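PDB 3WKY: prophenoloxidase b from Marsupenaeus japonicus, which carries a dicopper-oxygen centre of the type 3 copper class and probably oxidises phenols, as expected of a prophenoloxidase once it is activated. Local coordinates for residues Glu340-Gly345 with Gly354-Leu359; Pro452-Ser457 with Thr472-Ser477; Asn589-Val594 with Thr644-Val649. All coordinates share one frame; numbering follows the deposited sequence.

How the contacts relate
From the N terminus the three contacts follow in series, none nested in or crossing another. Contact 1 closes a short connection of eight residues, which holds helix 350-353, and ties the end of helix 334-343 to the start of helix 356-365 in the copper-containing domain. In the Ig-like domain, contact 2 closes the 14 residues between its segments, pairing neighbouring antiparallel strands 445-456 and 472-481. Contact 3 spans 49 residues and lays helix 645-650 against strand 588-598. Contacts 2 and 3 both reach the same mixed sheet, yet their nearest atoms are about 20 Å apart; contact 1 lies about 26 Å from contact 2 and about 24 Å from contact 3, nearest atoms again.

Contact 1 of 3, residues Glu340-Gly345 with Gly354-Leu359; sequences EALEAG and GNIHNL. With CUO (Cu2-o2 cluster), chain J.
Gly-354, at positive phi just past a short helix, turns its carbonyl O toward Ala-344 CB, 3.4 Å away, and one water bridges it to the carbonyl O of Ala-341. Asn-355 comes next, at the N-cap position of helix 356-365. Its OD1 takes the backbone N-H of Ala-344 at 3.0 Å, in the carbonyl plane and almost perfectly straight (179°). That N-H belongs to the cis peptide joining Glu-343 to Ala-344, and an alanine in place of Asn-355 would probably leave it without its acceptor and the cis turn less firmly held. Ile-356 sets CB 4.0 Å from Leu-342 CD1, while a second water links its N to Ala-341 O. His-357 makes two bonds to the end of the first helix: its N reaches Leu-342 O at 3.1 Å, and ND1 donates to a lone pair of Glu-343 O at 2.9 Å, the acceptor lying in the ring plane. Chi1 of 152° places the ring, and the ND1 bond holds its rotation so that NE2 meets a copper of the type 3 dicopper site at 2.1 Å; His-361 and His-397 complete the histidine set of this metal. Asn-358 N adds a weak bond to Glu-343 O, and its OD1 shares a water with Glu-343 OE2, while Glu-343 OE1 forms a salt bridge with Arg-218. Around this helix junction, Leu-342 packs on Ile-400, Val-403 and Phe-404 of helix 391-409, and helix 294-310 supplies Leu-304 to Leu-342 and Trp-300 to Ile-356.

Contact 2 of 3, residues Pro452-Ser457 with Thr472-Ser477; sequences PKTFNS and TVHIKS. With NAG (2-acetamido-2-deoxy-beta-D-glucopyranose), chain C.
Phe-455 and Ile-475 lie side by side, with Ile-475 CB over one face of the ring, 4.0 Å from Phe-455 CE1. Phe-455 CG sits between its backbone N and carbonyl carbon (chi1 68°), which swings the ring over the neighbouring strand. Ser-457 adopts the same setting (chi1 67°): its OG donates to Val-473 O at 2.8 Å from above the carbonyl plane, and its CB meets Ile-475 CD1 at 3.5 Å. Val-473 O, which also accepts from Ser-457 N, is thus gripped twice by one residue. These are adjacent antiparallel strands of the Ig-like domain, with Lys-453/Ser-477 and Phe-455/Ile-475 as hydrogen-bonded pairs and Thr-454/Lys-476 and Asn-456/His-474 as non-hydrogen-bonded pairs. On the face of the latter pairs, the extended chain of Lys-476 runs past Thr-454, with Lys-476 CB 3.5 Å from Thr-454 OG1, to bring CE against Pro-452 CB. Thr-454 CG2 touches His-474 CB at 3.8 Å; the NE2 of that histidine is hydrogen-bonded to Glu-165 on edge strand 165-169. At the strand end Asn-456 ND2 carries the N-linked sugar, and Asn-456 OD1 accepts from Ser-458 N. The sugar N2 donates to Thr-472 OG1 at 3.1 Å, less certainly because that threonine has two conformers.

Contact 3 of 3, residues Asn589-Val594 with Thr644-Val649; sequences NFHFFV and TIEDFV
A chi1 of 168°, placing CG opposite the backbone N, carries the Phe-593 ring out from its strand to meet Phe-648 and Val-649, whereas His-591, its CG anti to the carbonyl carbon, turns a ring face to Ile-645 CG2. Ile-645 touches both strand rings: CG2 sits over the imidazole, 4.0 Å from the ring centroid and 18° off the normal, a CH-pi contact, and CD1 reaches across to Phe-593 CD2 at 4.2 Å. Phe-593 and Phe-648 cross at about a right angle, with Phe-593 CE2 at the edge of the Phe-648 ring, 4.2 Å from its CE2. Val-649 slides past Phe-593, its CG2 3.7 Å from Phe-593 CE2, but it has two conformers and this contact is less certain. Glu-646 brings OE2 to 3.8 Å from His-591 CE1, the carboxylate nearly perpendicular to the ring. No hydrogen bond spans the interface; it is a buried, largely apolar junction. At the helix start, Thr-644 OG1 accepts from Asp-647 N, an N-cap. Trp-527 borders both His-591 and Ile-645, and on the other side of the strand Phe-592 and Val-594 meet strand 424-432. The whole is a helix packed on one face of a beta sheet in the hemocyanin Ig-like domain, the short axes of 645-649 and 589-594 being 19° apart.

Contact 1 of 3, residues Glu340-Gly345 with Gly354-Leu359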
loop_
_atom_site.group_PDB
_atom_site.type_symbol
_atom_site.label_atom_id
_atom_site.label_comp_id
_atom_site.label_asym_id
_atom_site.label_seq_id
_atom_site.Cartn_x
_atom_site.Cartn_y
_atom_site.Cartn_z
ATOM N N GLU A 340 28.024 12.722 23.048
ATOM C CA GLU A 340 27.383 13.934 23.571
ATOM C C GLU A 340 26.389 14.510 22.563
ATOM O O GLU A 340 25.381 15.103 22.945
ATOM C CB GLU A 340 28.419 15.005 23.937
ATOM C CG GLU A 340 29.392 14.616 25.084
ATOM C CD GLU A 340 28.759 14.705 26.474
ATOM O OE1 GLU A 340 27.517 14.831 26.585
ATOM O OE2 GLU A 340 29.507 14.653 27.473
ATOM N N ALA A 341 26.677 14.346 21.274
ATOM C CA ALA A 341 25.784 14.881 20.241
ATOM C C ALA A 341 24.535 14.014 20.086
ATOM O O ALA A 341 23.436 14.518 19.790
ATOM C CB ALA A 341 26.521 14.995 18.906
ATOM N N LEU A 342 24.702 12.711 20.279
ATOM C CA LEU A 342 23.616 11.754 20.034
ATOM C C LEU A 342 22.652 11.595 21.203
ATOM O O LEU A 342 21.451 11.391 20.992
ATOM C CB LEU A 342 24.202 10.390 19.635
ATOM C CG LEU A 342 23.278 9.216 19.294
ATOM C CD1 LEU A 342 22.261 9.623 18.213
ATOM C CD2 LEU A 342 24.110 7.993 18.836
ATOM N N GLU A 343 23.152 11.677 22.439
ATOM C CA GLU A 343 22.292 11.378 23.595
ATOM C C GLU A 343 20.981 12.196 23.697
ATOM O O GLU A 343 19.917 11.590 23.833
ATOM C CB GLU A 343 23.070 11.316 24.942
ATOM C CG GLU A 343 22.181 10.784 26.080
ATOM C CD GLU A 343 22.926 10.520 27.400
ATOM O OE1 GLU A 343 24.153 10.769 27.459
ATOM O OE2 GLU A 343 22.270 10.069 28.379
ATOM N N ALA A 344 21.004 13.532 23.629
ATOM C CA ALA A 344 22.206 14.370 23.594
ATOM C C ALA A 344 22.500 14.918 24.991
ATOM O O ALA A 344 21.596 15.046 25.826
ATOM C CB ALA A 344 22.023 15.521 22.616
ATOM N N GLY A 345 23.767 15.250 25.234
ATOM C CA GLY A 345 24.161 15.900 26.474
ATOM C C GLY A 345 24.837 17.211 26.131
ATOM O O GLY A 345 24.196 18.143 25.667
ATOM N N GLY A 354 20.664 18.015 17.272
ATOM C CA GLY A 354 19.428 17.739 17.995
ATOM C C GLY A 354 19.551 16.958 19.291
ATOM O O GLY A 354 20.491 17.143 20.079
ATOM N N ASN A 355 18.583 16.073 19.512
ATOM C CA ASN A 355 18.430 15.362 20.772
ATOM C C ASN A 355 17.807 14.005 20.449
ATOM O O ASN A 355 16.756 13.644 20.993
ATOM C CB ASN A 355 17.515 16.180 21.705
ATOM C CG ASN A 355 17.462 15.622 23.132
ATOM O OD1 ASN A 355 18.373 14.924 23.567
ATOM N ND2 ASN A 355 16.379 15.938 23.863
ATOM N N ILE A 356 18.462 13.259 19.557
ATOM C CA ILE A 356 17.855 12.071 18.953
ATOM C C ILE A 356 17.499 10.986 19.950
ATOM O O ILE A 356 16.367 10.519 19.998
ATOM C CB ILE A 356 18.769 11.453 17.876
ATOM C CG1 ILE A 356 18.892 12.398 16.675
ATOM C CG2 ILE A 356 18.224 10.081 17.431
ATOM C CD1 ILE A 356 20.130 12.075 15.792
ATOM N N HIS A 357 18.470 10.553 20.741
ATOM C CA HIS A 357 18.223 9.399 21.585
ATOM C C HIS A 357 17.175 9.662 22.675
ATOM O O HIS A 357 16.283 8.825 22.902
ATOM C CB HIS A 357 19.521 8.868 22.200
ATOM C CG HIS A 357 19.302 8.177 23.500
ATOM N ND1 HIS A 357 19.330 8.849 24.705
ATOM C CD2 HIS A 357 19.004 6.884 23.793
ATOM C CE1 HIS A 357 19.064 8.002 25.684
ATOM N NE2 HIS A 357 18.879 6.809 25.159
ATOM N N ASN A 358 17.265 10.812 23.349
ATOM C CA ASN A 358 16.301 11.119 24.413
ATOM C C ASN A 358 14.885 11.243 23.861
ATOM O O ASN A 358 13.927 10.693 24.428
ATOM C CB ASN A 358 16.673 12.410 25.166
ATOM C CG ASN A 358 17.904 12.236 26.048
ATOM O OD1 ASN A 358 18.224 11.122 26.459
ATOM N ND2 ASN A 358 18.595 13.336 26.338
ATOM N N LEU A 359 14.744 11.984 22.768
ATOM C CA LEU A 359 13.405 12.199 22.222
ATOM C C LEU A 359 12.827 10.895 21.697
ATOM O O LEU A 359 11.621 10.661 21.795
ATOM C CB LEU A 359 13.391 13.292 21.158
ATOM C CG LEU A 359 13.241 14.686 21.780
ATOM C CD1 LEU A 359 13.615 15.775 20.784
ATOM C CD2 LEU A 359 11.806 14.893 22.283
HETATM CU CU1 CUO J . 19.949 4.236 29.056
HETATM CU CU2 CUO J . 18.077 5.050 26.089
HETATM O O1 CUO J . 19.138 5.470 27.711
HETATM O O2 CUO J . 17.886 4.491 28.188
HETATM O O HOH W 1 21.051 13.980 18.586
HETATM O O HOH W 2 23.136 17.212 19.434
HETATM O O HOH W 3 19.628 9.770 28.426
#

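Contact 2 of 3, residues Pro452-Ser457 with Thr472-Ser477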
loop_
_atom_site.group_PDB
_atom_site.type_symbol
_atom_site.label_atom_id
_atom_site.label_comp_id
_atom_site.label_asym_id
_atom_site.label_seq_id
_atom_site.Cartn_x
_atom_site.Cartn_y
_atom_site.Cartn_z
ATOM N N PRO A 452 15.181 -18.065 43.742
ATOM C CA PRO A 452 14.294 -17.049 44.323
ATOM C C PRO A 452 15.064 -16.007 45.129
ATOM O O PRO A 452 16.119 -16.320 45.680
ATOM C CB PRO A 452 13.397 -17.868 45.256
ATOM C CG PRO A 452 14.225 -19.059 45.620
ATOM C CD PRO A 452 15.002 -19.385 44.374
ATOM N N LYS A 453 14.562 -14.775 45.158
ATOM C CA LYS A 453 15.071 -13.742 46.053
ATOM C C LYS A 453 13.873 -13.012 46.647
ATOM O O LYS A 453 12.830 -12.888 45.999
ATOM C CB LYS A 453 15.967 -12.741 45.321
ATOM C CG LYS A 453 17.275 -13.312 44.771
ATOM C CD LYS A 453 18.117 -12.194 44.163
ATOM C CE LYS A 453 19.250 -12.731 43.288
ATOM N NZ LYS A 453 20.228 -13.527 44.063
ATOM N N THR A 454 14.034 -12.519 47.872
ATOM C CA THR A 454 12.938 -11.885 48.603
ATOM C C THR A 454 13.407 -10.552 49.163
ATOM O O THR A 454 14.546 -10.440 49.613
ATOM C CB THR A 454 12.472 -12.793 49.759
ATOM O OG1 THR A 454 12.077 -14.066 49.233
ATOM C CG2 THR A 454 11.298 -12.177 50.497
ATOM N N PHE A 455 12.548 -9.534 49.119
ATOM C CA PHE A 455 12.866 -8.269 49.776
ATOM C C PHE A 455 11.679 -7.702 50.553
ATOM O O PHE A 455 10.527 -8.081 50.321
ATOM C CB PHE A 455 13.407 -7.231 48.783
ATOM C CG PHE A 455 12.392 -6.743 47.788
ATOM C CD1 PHE A 455 12.159 -7.447 46.617
ATOM C CD2 PHE A 455 11.683 -5.568 48.016
ATOM C CE1 PHE A 455 11.226 -7.001 45.694
ATOM C CE2 PHE A 455 10.744 -5.115 47.096
ATOM C CZ PHE A 455 10.521 -5.838 45.931
ATOM N N ASN A 456 11.988 -6.794 51.475
ATOM C CA ASN A 456 10.996 -6.137 52.324
ATOM C C ASN A 456 10.456 -4.882 51.622
ATOM O O ASN A 456 11.170 -3.888 51.469
ATOM C CB ASN A 456 11.656 -5.782 53.669
ATOM C CG ASN A 456 10.680 -5.216 54.698
ATOM O OD1 ASN A 456 9.567 -4.795 54.367
ATOM N ND2 ASN A 456 11.111 -5.202 55.970
ATOM N N SER A 457 9.197 -4.921 51.199
ATOM C CA SER A 457 8.632 -3.805 50.442
ATOM C C SER A 457 8.052 -2.708 51.325
ATOM O O SER A 457 7.669 -1.649 50.831
ATOM C CB SER A 457 7.562 -4.296 49.462
ATOM O OG SER A 457 6.423 -4.808 50.134
ATOM N N THR A 472 4.402 -6.227 57.709
ATOM C CA THR A 472 5.508 -6.219 56.754
ATOM C C THR A 472 5.144 -7.105 55.571
ATOM O O THR A 472 4.704 -8.242 55.759
ATOM C CB THR A 472 6.809 -6.755 57.387
ATOM O OG1 THR A 472 7.274 -5.839 58.386
ATOM C CG2 THR A 472 7.900 -6.932 56.325
ATOM N N VAL A 473 5.330 -6.588 54.361
ATOM C CA VAL A 473 5.032 -7.367 53.171
ATOM C C VAL A 473 6.330 -7.702 52.464
ATOM O O VAL A 473 7.052 -6.810 52.006
ATOM C CB VAL A 473 4.091 -6.615 52.213
ATOM C CG1 VAL A 473 3.902 -7.406 50.928
ATOM C CG2 VAL A 473 2.746 -6.370 52.886
ATOM N N HIS A 474 6.635 -8.992 52.408
ATOM C CA HIS A 474 7.804 -9.467 51.686
ATOM C C HIS A 474 7.375 -9.826 50.272
ATOM O O HIS A 474 6.268 -10.340 50.065
ATOM C CB HIS A 474 8.407 -10.687 52.383
ATOM C CG HIS A 474 8.923 -10.401 53.760
ATOM N ND1 HIS A 474 10.092 -9.706 53.984
ATOM C CD2 HIS A 474 8.434 -10.720 54.982
ATOM C CE1 HIS A 474 10.299 -9.603 55.286
ATOM N NE2 HIS A 474 9.308 -10.211 55.913
ATOM N N ILE A 475 8.241 -9.544 49.300
ATOM C CA ILE A 475 7.946 -9.881 47.910
ATOM C C ILE A 475 9.026 -10.800 47.368
ATOM O O ILE A 475 10.214 -10.465 47.398
ATOM C CB ILE A 475 7.826 -8.630 47.026
ATOM C CG1 ILE A 475 6.670 -7.753 47.517
ATOM C CG2 ILE A 475 7.617 -9.033 45.558
ATOM C CD1 ILE A 475 6.555 -6.413 46.809
ATOM N N LYS A 476 8.599 -11.954 46.867
ATOM C CA LYS A 476 9.518 -12.994 46.435
ATOM C C LYS A 476 9.351 -13.252 44.946
ATOM O O LYS A 476 8.234 -13.261 44.432
ATOM C CB LYS A 476 9.249 -14.270 47.229
ATOM C CG LYS A 476 9.982 -15.505 46.724
ATOM C CD LYS A 476 9.704 -16.703 47.625
ATOM C CE LYS A 476 10.004 -18.001 46.904
ATOM N NZ LYS A 476 10.023 -19.156 47.840
ATOM N N SER A 477 10.461 -13.442 44.244
ATOM C CA SER A 477 10.401 -13.735 42.819
ATOM C C SER A 477 11.689 -14.409 42.380
ATOM O O SER A 477 12.662 -14.467 43.137
ATOM C CB SER A 477 10.158 -12.461 42.006
ATOM O OG SER A 477 11.178 -11.503 42.243
HETATM C C1 NAG C . 10.455 -4.181 56.771
HETATM C C2 NAG C . 10.888 -4.483 58.209
HETATM C C3 NAG C . 10.330 -3.441 59.160
HETATM C C4 NAG C . 10.730 -2.032 58.736
HETATM C C5 NAG C . 10.625 -1.766 57.230
HETATM C C6 NAG C . 11.697 -0.743 56.863
HETATM C C7 NAG C . 11.206 -6.825 58.888
HETATM C C8 NAG C . 10.511 -8.130 59.146
HETATM N N2 NAG C . 10.413 -5.786 58.632
HETATM O O3 NAG C . 10.813 -3.711 60.460
HETATM O O4 NAG C . 9.897 -1.113 59.412
HETATM O O5 NAG C . 10.865 -2.884 56.391
HETATM O O6 NAG C . 11.146 0.534 56.655
HETATM O O7 NAG C . 12.434 -6.754 58.912
HETATM O O HOH W 4 11.898 -10.310 45.040
#

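Contact 3 of 3, residues Asn589-Val594 with Thr644-Val649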
loop_
_atom_site.group_PDB
_atom_site.type_symbol
_atom_site.label_atom_id
_atom_site.label_comp_id
_atom_site.label_asym_id
_atom_site.label_seq_id
_atom_site.Cartn_x
_atom_site.Cartn_y
_atom_site.Cartn_z
ATOM N N ASN A 589 29.124 -22.106 23.544
ATOM C CA ASN A 589 30.541 -21.757 23.491
ATOM C C ASN A 589 30.808 -20.263 23.314
ATOM O O ASN A 589 30.226 -19.623 22.441
ATOM C CB ASN A 589 31.233 -22.548 22.380
ATOM C CG ASN A 589 31.004 -24.040 22.510
ATOM O OD1 ASN A 589 30.515 -24.689 21.585
ATOM N ND2 ASN A 589 31.347 -24.590 23.664
ATOM N N PHE A 590 31.705 -19.722 24.141
ATOM C CA PHE A 590 32.065 -18.305 24.107
ATOM C C PHE A 590 33.564 -18.098 23.970
ATOM O O PHE A 590 34.364 -18.845 24.552
ATOM C CB PHE A 590 31.618 -17.593 25.388
ATOM C CG PHE A 590 30.130 -17.438 25.523
ATOM C CD1 PHE A 590 29.341 -18.505 25.924
ATOM C CD2 PHE A 590 29.526 -16.202 25.298
ATOM C CE1 PHE A 590 27.967 -18.364 26.067
ATOM C CE2 PHE A 590 28.145 -16.046 25.437
ATOM C CZ PHE A 590 27.365 -17.136 25.824
ATOM N N HIS A 591 33.943 -17.068 23.212
ATOM C CA HIS A 591 35.318 -16.594 23.218
ATOM C C HIS A 591 35.584 -15.867 24.530
ATOM O O HIS A 591 34.731 -15.126 25.016
ATOM C CB HIS A 591 35.558 -15.594 22.088
ATOM C CG HIS A 591 35.483 -16.176 20.711
ATOM N ND1 HIS A 591 36.305 -17.199 20.285
ATOM C CD2 HIS A 591 34.718 -15.839 19.645
ATOM C CE1 HIS A 591 36.029 -17.485 19.025
ATOM N NE2 HIS A 591 35.071 -16.672 18.611
ATOM N N PHE A 592 36.790 -16.044 25.070
ATOM C CA PHE A 592 37.224 -15.380 26.299
ATOM C C PHE A 592 38.565 -14.749 25.920
ATOM O O PHE A 592 39.619 -15.392 25.976
ATOM C CB PHE A 592 37.364 -16.445 27.395
ATOM C CG PHE A 592 37.557 -15.915 28.801
ATOM C CD1 PHE A 592 38.841 -15.690 29.304
ATOM C CD2 PHE A 592 36.472 -15.761 29.659
ATOM C CE1 PHE A 592 39.030 -15.247 30.618
ATOM C CE2 PHE A 592 36.651 -15.323 30.971
ATOM C CZ PHE A 592 37.938 -15.071 31.450
ATOM N N PHE A 593 38.513 -13.497 25.480
ATOM C CA PHE A 593 39.684 -12.790 24.956
ATOM C C PHE A 593 40.456 -12.157 26.106
ATOM O O PHE A 593 39.860 -11.513 26.976
ATOM C CB PHE A 593 39.215 -11.696 23.977
ATOM C CG PHE A 593 40.295 -10.693 23.567
ATOM C CD1 PHE A 593 40.594 -9.584 24.368
ATOM C CD2 PHE A 593 40.944 -10.821 22.353
ATOM C CE1 PHE A 593 41.552 -8.655 23.981
ATOM C CE2 PHE A 593 41.910 -9.897 21.952
ATOM C CZ PHE A 593 42.209 -8.806 22.767
ATOM N N VAL A 594 41.780 -12.325 26.107
ATOM C CA VAL A 594 42.629 -11.769 27.163
ATOM C C VAL A 594 43.774 -10.970 26.550
ATOM O O VAL A 594 44.514 -11.489 25.710
ATOM C CB VAL A 594 43.244 -12.896 28.041
ATOM C CG1 VAL A 594 44.132 -12.299 29.149
ATOM C CG2 VAL A 594 42.154 -13.782 28.623
ATOM N N THR A 644 39.679 -12.976 11.216
ATOM C CA THR A 644 39.123 -13.681 12.369
ATOM C C THR A 644 39.750 -13.203 13.673
ATOM O O THR A 644 40.831 -12.599 13.661
ATOM C CB THR A 644 39.301 -15.204 12.238
ATOM O OG1 THR A 644 40.699 -15.534 12.249
ATOM C CG2 THR A 644 38.674 -15.709 10.941
ATOM N N ILE A 645 39.068 -13.450 14.789
ATOM C CA ILE A 645 39.614 -13.076 16.087
ATOM C C ILE A 645 40.840 -13.947 16.355
ATOM O O ILE A 645 41.800 -13.481 16.950
ATOM C CB ILE A 645 38.566 -13.161 17.235
ATOM C CG1 ILE A 645 39.131 -12.592 18.541
ATOM C CG2 ILE A 645 38.029 -14.583 17.408
ATOM C CD1 ILE A 645 39.502 -11.107 18.440
ATOM N N GLU A 646 40.813 -15.185 15.868
ATOM C CA GLU A 646 41.978 -16.077 15.956
ATOM C C GLU A 646 43.217 -15.479 15.272
ATOM O O GLU A 646 44.305 -15.425 15.871
ATOM C CB GLU A 646 41.641 -17.451 15.362
ATOM C CG GLU A 646 40.613 -18.254 16.170
ATOM C CD GLU A 646 39.149 -17.942 15.828
ATOM O OE1 GLU A 646 38.859 -16.937 15.139
ATOM O OE2 GLU A 646 38.271 -18.718 16.266
ATOM N N ASP A 647 43.061 -15.039 14.023
ATOM C CA ASP A 647 44.163 -14.419 13.285
ATOM C C ASP A 647 44.650 -13.155 13.976
ATOM O O ASP A 647 45.850 -12.881 14.022
ATOM C CB ASP A 647 43.756 -14.076 11.846
ATOM C CG ASP A 647 43.646 -15.297 10.951
ATOM O OD1 ASP A 647 44.015 -16.411 11.388
ATOM O OD2 ASP A 647 43.195 -15.134 9.798
ATOM N N PHE A 648 43.712 -12.375 14.499
ATOM C CA PHE A 648 44.045 -11.135 15.197
ATOM C C PHE A 648 44.931 -11.399 16.411
ATOM O O PHE A 648 45.964 -10.763 16.588
ATOM C CB PHE A 648 42.748 -10.447 15.639
ATOM C CG PHE A 648 42.952 -9.147 16.375
ATOM C CD1 PHE A 648 43.313 -7.997 15.691
ATOM C CD2 PHE A 648 42.737 -9.071 17.747
ATOM C CE1 PHE A 648 43.495 -6.785 16.362
ATOM C CE2 PHE A 648 42.909 -7.863 18.429
ATOM C CZ PHE A 648 43.288 -6.719 17.730
ATOM N N VAL A 649 44.524 -12.350 17.240
ATOM C CA VAL A 649 45.209 -12.639 18.498
ATOM C C VAL A 649 46.580 -13.274 18.237
ATOM O O VAL A 649 47.545 -13.059 18.981
ATOM C CB VAL A 649 44.317 -13.562 19.368
ATOM C CG1 VAL A 649 45.100 -14.252 20.451
ATOM C CG2 VAL A 649 43.142 -12.770 19.965
#